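Side-chain contact in putative thioesterase yhdA (Lactococcus lactis subsp. lactis, PDB 3GEK), which is a putative thioesterase of the PaaI family that probably hydrolyses acyl-CoA thioesters such as 1,4-dihydroxy-2-naphthoyl-CoA: residues M34-S37 / D38-Q42. The protein carries 7 engineered substitutions. Sequence-based numbering, arbitrary orientation.
Sequences MILS and DFHAQ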
loop_
_atom_site.group_PDB
_atom_site.type_symbol
_atom_site.label_atom_id
_atom_site.label_comp_id
_atom_site.label_asym_id
_atom_site.label_seq_id
_atom_site.Cartn_x
_atom_site.Cartn_y
_atom_site.Cartn_z
HETATM N N MSE A 34 -14.894 14.027 -11.528
HETATM C CA MSE A 34 -15.954 13.814 -10.558
HETATM C C MSE A 34 -16.464 15.160 -10.061
HETATM O O MSE A 34 -15.715 15.928 -9.457
HETATM C CB MSE A 34 -15.473 12.949 -9.393
HETATM C CG MSE A 34 -16.534 12.732 -8.322
HETATM SE SE MSE A 34 -16.017 11.368 -7.041
HETATM C CE MSE A 34 -14.689 12.404 -6.032
ATOM N N ILE A 35 -17.727 15.430 -10.321
ATOM C CA ILE A 35 -18.353 16.693 -9.937
ATOM C C ILE A 35 -18.832 16.635 -8.487
ATOM O O ILE A 35 -19.658 15.795 -8.133
ATOM C CB ILE A 35 -19.535 17.046 -10.861
ATOM C CG1 ILE A 35 -19.144 16.842 -12.332
ATOM C CG2 ILE A 35 -20.025 18.473 -10.584
ATOM C CD1 ILE A 35 -20.322 16.913 -13.298
ATOM N N LEU A 36 -18.321 17.550 -7.669
ATOM C CA LEU A 36 -18.530 17.505 -6.218
ATOM C C LEU A 36 -19.771 18.248 -5.735
ATOM O O LEU A 36 -20.113 19.321 -6.239
ATOM C CB LEU A 36 -17.280 18.009 -5.471
ATOM C CG LEU A 36 -15.940 17.359 -5.861
ATOM C CD1 LEU A 36 -14.766 18.045 -5.177
ATOM C CD2 LEU A 36 -15.939 15.877 -5.553
ATOM N N SER A 37 -20.440 17.639 -4.759
ATOM C CA SER A 37 -21.487 18.273 -3.957
ATOM C C SER A 37 -21.239 17.895 -2.500
ATOM O O SER A 37 -20.188 17.338 -2.179
ATOM C CB SER A 37 -22.870 17.785 -4.388
ATOM O OG SER A 37 -23.060 16.425 -4.028
ATOM N N ASP A 38 -22.212 18.182 -1.632
ATOM C CA ASP A 38 -22.150 17.819 -0.212
ATOM C C ASP A 38 -22.076 16.311 -0.000
ATOM O O ASP A 38 -21.578 15.847 1.025
ATOM C CB ASP A 38 -23.353 18.384 0.550
ATOM C CG ASP A 38 -24.680 17.760 0.112
ATOM O OD1 ASP A 38 -25.325 17.092 0.956
ATOM O OD2 ASP A 38 -25.074 17.937 -1.067
ATOM N N PHE A 39 -22.581 15.557 -0.975
ATOM C CA PHE A 39 -22.491 14.102 -0.975
ATOM C C PHE A 39 -21.057 13.646 -0.709
ATOM O O PHE A 39 -20.838 12.675 0.010
ATOM C CB PHE A 39 -22.996 13.534 -2.314
ATOM C CG PHE A 39 -22.850 12.037 -2.440
ATOM C CD1 PHE A 39 -23.781 11.180 -1.862
ATOM C CD2 PHE A 39 -21.787 11.489 -3.140
ATOM C CE1 PHE A 39 -23.652 9.796 -1.976
ATOM C CE2 PHE A 39 -21.648 10.107 -3.261
ATOM C CZ PHE A 39 -22.583 9.259 -2.674
ATOM N N HIS A 40 -20.095 14.374 -1.273
ATOM C CA HIS A 40 -18.684 13.997 -1.221
ATOM C C HIS A 40 -17.934 14.574 -0.009
ATOM O O HIS A 40 -16.740 14.324 0.159
ATOM C CB HIS A 40 -17.970 14.420 -2.516
ATOM C CG HIS A 40 -18.726 14.099 -3.767
ATOM N ND1 HIS A 40 -18.343 13.097 -4.630
ATOM C CD2 HIS A 40 -19.834 14.659 -4.309
ATOM C CE1 HIS A 40 -19.182 13.051 -5.649
ATOM N NE2 HIS A 40 -20.099 13.984 -5.476
ATOM N N ALA A 41 -18.633 15.330 0.837
ATOM C CA ALA A 41 -17.986 16.072 1.918
ATOM C C ALA A 41 -17.673 15.231 3.153
ATOM O O ALA A 41 -18.389 14.277 3.467
ATOM C CB ALA A 41 -18.824 17.285 2.300
ATOM N N GLN A 42 -16.583 15.585 3.833
ATOM C CA GLN A 42 -16.309 15.095 5.186
ATOM C C GLN A 42 -16.542 16.237 6.212
ATOM O O GLN A 42 -16.692 17.401 5.809
ATOM C CB GLN A 42 -14.917 14.433 5.276
ATOM C CG GLN A 42 -13.734 15.285 4.834
ATOM C CD GLN A 42 -13.307 16.269 5.903
ATOM O OE1 GLN A 42 -12.801 15.881 6.959
ATOM N NE2 GLN A 42 -13.519 17.551 5.643
#
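His40 turns back from a short 3-10 turn and lays its imidazole against Leu36 and Met34, where strand 28-35 gives way to the turn. Its CB sits 3.9 Å from Leu36 CD2. CG, placed beside the backbone N (chi1 -45°), meets the same methyl, which lies over one ring face as a CH-pi contact, 4.0 Å from the centroid; Phe39 CD2 lies over the opposite face, leaving the ring between an aliphatic and an aromatic neighbour. ND1 comes 3.8 Å from SE of Met34, a selenomethionine whose polarisable atom approaches obliquely. On the other branch, CD2 presses against Ser37 N at 3.1 Å. CE1 meets Met34 CG at 3.8 Å and also nears Ile35 O. NE2 reaches within 3.2 Å of Ile35 O, but the angle is too poor for a hydrogen bond. Were this imidazole replaced by the methyl of an alanine, Leu36 CD2 and the selenium would probably lose their flat partner, opening a gap between residues 34-36 and the turn. Serine suits position 37 because its OG accepts Phe39 N (3.2 Å), which makes an ST turn. The main-chain bonds from His40 N to Ser37 O (3.1 Å) and from Ala41 N to Asp38 O are those of the 3-10 turn. It starts the loop leading to helix 49-68, the long central helix around which the sheet of a hotdog fold wraps.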